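Local coordinates for protein TbpB (Actinobacillus pleuropneumoniae, PDB 3HOL) that probably binds host transferrin as the surface lipoprotein of a bacterial transferrin receptor, serving iron acquisition, at residues Thr406-Asp411 / Ala499-Lys504; Val470-Gly475 / Gly486-Lys491. All blocks are in the same frame, centred on the assembly; numbering follows the deposited sequence.

Contact 1 (Thr406-Asp411 / Ala499-Lys504); sequences TEFDVD and AVFGAK
Two phenylalanines carry the aromatic part of this contact. Phe408 and Phe501 reach for each other from strands that are not neighbours in the sheet, and their rings lie close to parallel, the planes 26° apart, but slid so far that they barely overlap: the centroids are 5.2 Å apart. The closest atoms are CZ of Phe408 and CD1 of Phe501, 3.4 Å apart, with CE1 of Phe408 3.8 Å from CE1 of Phe501. The torsions bring them together: Phe408 sets CG beside its backbone N, while Phe501 holds CG between its backbone N and carbonyl carbon (chi1 62°). Leu484 of strand 483-492 packs against both side chains.

The aliphatic share is smaller. The methyl CB of Ala503 sits 3.8 Å from both CD2 and CE2 of Phe408, so this ring meets Phe501 through CZ and CE1 and Ala503 through CD2 and CE2. CG2 of Thr406 lies 4.3 Å from CB of Phe501.

Polar groups add little. OG1 of Thr406 stands 3.5 Å from the carbonyl O of Gly502, a loose approach, and the two backbones share no ladder.

All the touching residues are buried. The strand segments run at 63° to each other, 7.4 Å apart at their closest, and the strands they belong to, 405-411 and 495-508, each pair with strand 375-387, which lies between them in the sheet. Side chains meeting across a strongly curled antiparallel sheet in this way belong to the interior of a beta barrel, here the C-lobe barrel of TbpB.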
loop_
_atom_site.group_PDB
_atom_site.type_symbol
_atom_site.label_atom_id
_atom_site.label_comp_id
_atom_site.label_asym_id
_atom_site.label_seq_id
_atom_site.Cartn_x
_atom_site.Cartn_y
_atom_site.Cartn_z
ATOM N N THR A 406 -20.329 -19.929 -5.327
ATOM C CA THR A 406 -20.204 -19.901 -3.878
ATOM C C THR A 406 -21.471 -19.288 -3.338
ATOM O O THR A 406 -22.104 -18.477 -4.017
ATOM C CB THR A 406 -18.972 -19.088 -3.413
ATOM O OG1 THR A 406 -19.077 -17.748 -3.909
ATOM C CG2 THR A 406 -17.650 -19.703 -3.932
ATOM N N GLU A 407 -21.856 -19.684 -2.130
ATOM C CA GLU A 407 -23.041 -19.162 -1.450
ATOM C C GLU A 407 -22.713 -19.077 0.009
ATOM O O GLU A 407 -22.024 -19.946 0.539
ATOM C CB GLU A 407 -24.233 -20.116 -1.591
ATOM C CG GLU A 407 -24.537 -20.500 -3.026
ATOM C CD GLU A 407 -25.670 -21.538 -3.149
ATOM O OE1 GLU A 407 -26.012 -22.204 -2.137
ATOM O OE2 GLU A 407 -26.163 -21.683 -4.289
ATOM N N PHE A 408 -23.240 -18.055 0.668
ATOM C CA PHE A 408 -23.036 -17.845 2.095
ATOM C C PHE A 408 -24.314 -17.327 2.727
ATOM O O PHE A 408 -25.031 -16.513 2.112
ATOM C CB PHE A 408 -21.891 -16.834 2.332
ATOM C CG PHE A 408 -20.616 -17.224 1.667
ATOM C CD1 PHE A 408 -19.666 -17.966 2.358
ATOM C CD2 PHE A 408 -20.376 -16.886 0.338
ATOM C CE1 PHE A 408 -18.511 -18.353 1.750
ATOM C CE2 PHE A 408 -19.194 -17.262 -0.299
ATOM C CZ PHE A 408 -18.264 -18.014 0.411
ATOM N N ASP A 409 -24.610 -17.845 3.917
ATOM C CA ASP A 409 -25.648 -17.297 4.788
ATOM C C ASP A 409 -24.939 -16.535 5.872
ATOM O O ASP A 409 -24.048 -17.066 6.528
ATOM C CB ASP A 409 -26.492 -18.383 5.446
ATOM C CG ASP A 409 -27.218 -19.251 4.442
ATOM O OD1 ASP A 409 -27.226 -18.930 3.237
ATOM O OD2 ASP A 409 -27.770 -20.277 4.875
ATOM N N VAL A 410 -25.344 -15.281 6.038
ATOM C CA VAL A 410 -24.684 -14.385 6.962
ATOM C C VAL A 410 -25.728 -13.881 7.949
ATOM O O VAL A 410 -26.747 -13.291 7.563
ATOM C CB VAL A 410 -24.007 -13.187 6.211
ATOM C CG1 VAL A 410 -23.558 -12.100 7.198
ATOM C CG2 VAL A 410 -22.848 -13.674 5.350
ATOM N N ASP A 411 -25.446 -14.109 9.221
ATOM C CA ASP A 411 -26.315 -13.661 10.278
ATOM C C ASP A 411 -25.517 -12.632 11.085
ATOM O O ASP A 411 -24.723 -12.997 11.962
ATOM C CB ASP A 411 -26.718 -14.870 11.120
ATOM C CG ASP A 411 -27.544 -14.494 12.332
ATOM O OD1 ASP A 411 -27.770 -13.280 12.531
ATOM O OD2 ASP A 411 -27.960 -15.418 13.086
ATOM N N ALA A 499 -7.360 -21.644 -2.141
ATOM C CA ALA A 499 -8.658 -21.236 -2.613
ATOM C C ALA A 499 -8.843 -19.770 -2.261
ATOM O O ALA A 499 -8.517 -19.361 -1.140
ATOM C CB ALA A 499 -9.754 -22.085 -1.931
ATOM N N VAL A 500 -9.350 -18.981 -3.211
ATOM C CA VAL A 500 -9.798 -17.606 -2.908
ATOM C C VAL A 500 -11.227 -17.427 -3.381
ATOM O O VAL A 500 -11.583 -17.948 -4.440
ATOM C CB VAL A 500 -8.877 -16.527 -3.558
ATOM C CG1 VAL A 500 -7.520 -16.532 -2.888
ATOM C CG2 VAL A 500 -8.717 -16.766 -5.080
ATOM N N PHE A 501 -12.040 -16.706 -2.625
ATOM C CA PHE A 501 -13.441 -16.545 -3.000
ATOM C C PHE A 501 -13.979 -15.133 -2.757
ATOM O O PHE A 501 -13.448 -14.379 -1.938
ATOM C CB PHE A 501 -14.324 -17.601 -2.276
ATOM C CG PHE A 501 -14.311 -17.497 -0.769
ATOM C CD1 PHE A 501 -15.181 -16.632 -0.104
ATOM C CD2 PHE A 501 -13.427 -18.262 -0.017
ATOM C CE1 PHE A 501 -15.174 -16.533 1.289
ATOM C CE2 PHE A 501 -13.422 -18.195 1.376
ATOM C CZ PHE A 501 -14.291 -17.315 2.028
ATOM N N GLY A 502 -15.079 -14.795 -3.444
ATOM C CA GLY A 502 -15.734 -13.520 -3.249
ATOM C C GLY A 502 -17.223 -13.679 -3.548
ATOM O O GLY A 502 -17.581 -14.556 -4.316
ATOM N N ALA A 503 -18.064 -12.852 -2.920
ATOM C CA ALA A 503 -19.526 -12.958 -3.050
ATOM C C ALA A 503 -20.215 -11.620 -2.795
ATOM O O ALA A 503 -19.765 -10.842 -1.967
ATOM C CB ALA A 503 -20.077 -14.032 -2.088
ATOM N N LYS A 504 -21.320 -11.389 -3.502
ATOM C CA LYS A 504 -22.077 -10.152 -3.405
ATOM C C LYS A 504 -23.367 -10.443 -2.634
ATOM O O LYS A 504 -23.971 -11.489 -2.847
ATOM C CB LYS A 504 -22.410 -9.653 -4.814
ATOM C CG LYS A 504 -23.335 -8.456 -4.838
ATOM C CD LYS A 504 -22.594 -7.158 -4.733
ATOM C CE LYS A 504 -22.831 -6.346 -5.995
ATOM N NZ LYS A 504 -22.450 -4.934 -5.767
#

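Contact 2 (Val470-Gly475 / Gly486-Lys491); sequences VAVSGG and GQFHHK
Val470 lays both its methyls against the facing strand: CG1 rests 3.6 Å from the carbonyl O of His489 and 3.8 Å from CB of His490, and CG2 lies near CG of the His490 ring. At Ala471 the strands are too far apart for direct pairing, and water takes over. Water 1 accepts from N of His489 at 2.8 Å and sits doubtfully close to the O of Ala471, while water 2 accepts from N of Ala471 and makes only a weak bond to the O of His489. Val472 lies side by side with Phe488, its CG2 3.8 Å from CB of Phe488; the Phe488 side chain packs on Val497 and Ala499 of the next strand and its ring meets Phe431 edge-to-face. The two strands form an antiparallel beta hairpin of the C-lobe barrel, and direct backbone pairing begins at Ser473. Its N donates to the O of Gln487 at 3.2 Å, nearly straight at 166°, and its O receives N of Gln487 at 3.0 Å. On the Ser473 side of the sheet, Gln487 bends at chi2 and its NE2 bonds to Ser279. Gly474 comes next, a non-hydrogen-bonded pair with Gly486 whose CA atoms approach to 3.7 Å, a spacing that depends on neither residue having a CB. Beyond it, Gly475 continues the hairpin by backbone bonding to Gly485.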
loop_
_atom_site.group_PDB
_atom_site.type_symbol
_atom_site.label_atom_id
_atom_site.label_comp_id
_atom_site.label_asym_id
_atom_site.label_seq_id
_atom_site.Cartn_x
_atom_site.Cartn_y
_atom_site.Cartn_z
ATOM N N VAL A 470 -9.495 -26.905 8.274
ATOM C CA VAL A 470 -8.648 -25.971 7.496
ATOM C C VAL A 470 -9.031 -24.537 7.821
ATOM O O VAL A 470 -10.192 -24.161 7.705
ATOM C CB VAL A 470 -8.773 -26.217 5.994
ATOM C CG1 VAL A 470 -7.920 -25.245 5.185
ATOM C CG2 VAL A 470 -8.370 -27.660 5.698
ATOM N N ALA A 471 -8.045 -23.745 8.239
ATOM C CA ALA A 471 -8.293 -22.366 8.642
ATOM C C ALA A 471 -8.825 -21.576 7.445
ATOM O O ALA A 471 -8.304 -21.669 6.337
ATOM C CB ALA A 471 -7.019 -21.721 9.211
ATOM N N VAL A 472 -9.900 -20.833 7.683
ATOM C CA VAL A 472 -10.421 -19.924 6.678
ATOM C C VAL A 472 -10.484 -18.585 7.342
ATOM O O VAL A 472 -10.899 -18.489 8.496
ATOM C CB VAL A 472 -11.881 -20.270 6.241
ATOM C CG1 VAL A 472 -12.319 -19.372 5.049
ATOM C CG2 VAL A 472 -11.991 -21.702 5.871
ATOM N N SER A 473 -10.123 -17.540 6.616
ATOM C CA SER A 473 -10.322 -16.197 7.147
ATOM C C SER A 473 -10.645 -15.232 5.999
ATOM O O SER A 473 -10.299 -15.498 4.846
ATOM C CB SER A 473 -9.103 -15.758 7.933
ATOM O OG SER A 473 -8.044 -15.529 7.036
ATOM N N GLY A 474 -11.324 -14.132 6.321
ATOM C CA GLY A 474 -11.737 -13.184 5.300
ATOM C C GLY A 474 -12.400 -11.961 5.892
ATOM O O GLY A 474 -12.305 -11.702 7.092
ATOM N N GLY A 475 -13.027 -11.172 5.037
ATOM C CA GLY A 475 -13.620 -9.956 5.498
ATOM C C GLY A 475 -14.832 -9.496 4.723
ATOM O O GLY A 475 -15.187 -10.059 3.682
ATOM N N GLY A 486 -12.612 -14.217 1.057
ATOM C CA GLY A 486 -11.651 -14.812 1.979
ATOM C C GLY A 486 -10.862 -15.910 1.309
ATOM O O GLY A 486 -10.927 -16.090 0.091
ATOM N N GLN A 487 -10.102 -16.644 2.111
ATOM C CA GLN A 487 -9.140 -17.578 1.555
ATOM C C GLN A 487 -8.826 -18.656 2.552
ATOM O O GLN A 487 -8.955 -18.481 3.753
ATOM C CB GLN A 487 -7.852 -16.863 1.165
ATOM C CG GLN A 487 -7.165 -16.226 2.338
ATOM C CD GLN A 487 -6.591 -14.864 2.013
ATOM O OE1 GLN A 487 -7.324 -13.855 1.861
ATOM N NE2 GLN A 487 -5.263 -14.811 1.925
ATOM N N PHE A 488 -8.410 -19.793 2.034
ATOM C CA PHE A 488 -7.928 -20.850 2.887
ATOM C C PHE A 488 -6.902 -21.626 2.101
ATOM O O PHE A 488 -6.946 -21.651 0.871
ATOM C CB PHE A 488 -9.064 -21.743 3.414
ATOM C CG PHE A 488 -10.017 -22.316 2.337
ATOM C CD1 PHE A 488 -9.792 -23.589 1.781
ATOM C CD2 PHE A 488 -11.187 -21.630 1.976
ATOM C CE1 PHE A 488 -10.703 -24.152 0.839
ATOM C CE2 PHE A 488 -12.106 -22.173 1.020
ATOM C CZ PHE A 488 -11.863 -23.423 0.454
ATOM N N HIS A 489 -5.955 -22.223 2.822
ATOM C CA HIS A 489 -4.992 -23.108 2.187
ATOM C C HIS A 489 -4.496 -24.157 3.181
ATOM O O HIS A 489 -4.589 -23.996 4.409
ATOM C CB HIS A 489 -3.837 -22.323 1.583
ATOM C CG HIS A 489 -3.059 -21.542 2.592
ATOM N ND1 HIS A 489 -3.515 -20.353 3.124
ATOM C CD2 HIS A 489 -1.868 -21.796 3.187
ATOM C CE1 HIS A 489 -2.629 -19.899 3.995
ATOM N NE2 HIS A 489 -1.623 -20.758 4.055
ATOM N N HIS A 490 -4.016 -25.262 2.647
ATOM C CA HIS A 490 -3.581 -26.358 3.486
ATOM C C HIS A 490 -2.705 -27.266 2.648
ATOM O O HIS A 490 -2.854 -27.338 1.415
ATOM C CB HIS A 490 -4.774 -27.119 4.051
ATOM C CG HIS A 490 -4.385 -28.199 5.000
ATOM N ND1 HIS A 490 -3.976 -27.941 6.294
ATOM C CD2 HIS A 490 -4.288 -29.537 4.831
ATOM C CE1 HIS A 490 -3.666 -29.079 6.886
ATOM N NE2 HIS A 490 -3.847 -30.060 6.022
ATOM N N LYS A 491 -1.755 -27.924 3.308
ATOM C CA LYS A 491 -0.851 -28.836 2.617
ATOM C C LYS A 491 -0.477 -29.961 3.565
ATOM O O LYS A 491 -0.098 -29.721 4.718
ATOM C CB LYS A 491 0.383 -28.065 2.141
ATOM C CG LYS A 491 1.487 -28.921 1.542
ATOM C CD LYS A 491 2.702 -28.064 1.259
ATOM C CE LYS A 491 3.926 -28.893 0.923
ATOM N NZ LYS A 491 4.963 -27.994 0.308
HETATM O O HOH W 1 -5.938 -21.467 5.497
HETATM O O HOH W 2 -5.056 -24.740 7.706
#

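How the contacts relate
Both contacts belong to the same curled antiparallel sheet, the C-lobe barrel, with centres about 12 Å apart. They join where strand 483-492 of contact 2 runs beside strand 495-508 of contact 1: N of Phe501 lies 3.0 Å from the O of Gly486, and N of Ala499 is 3.0 Å from the O of Phe488, both probable hydrogen bonds. Phe501 ties the two together, since its side chain also touches Val472 and its CE2 comes within 3.7 Å of N of Gln487. Contact 2 pairs adjacent strands within the barrel wall, whereas contact 1 packs side chains between strands that are not adjacent. In sequence, the hairpin falls between the two segments of contact 1.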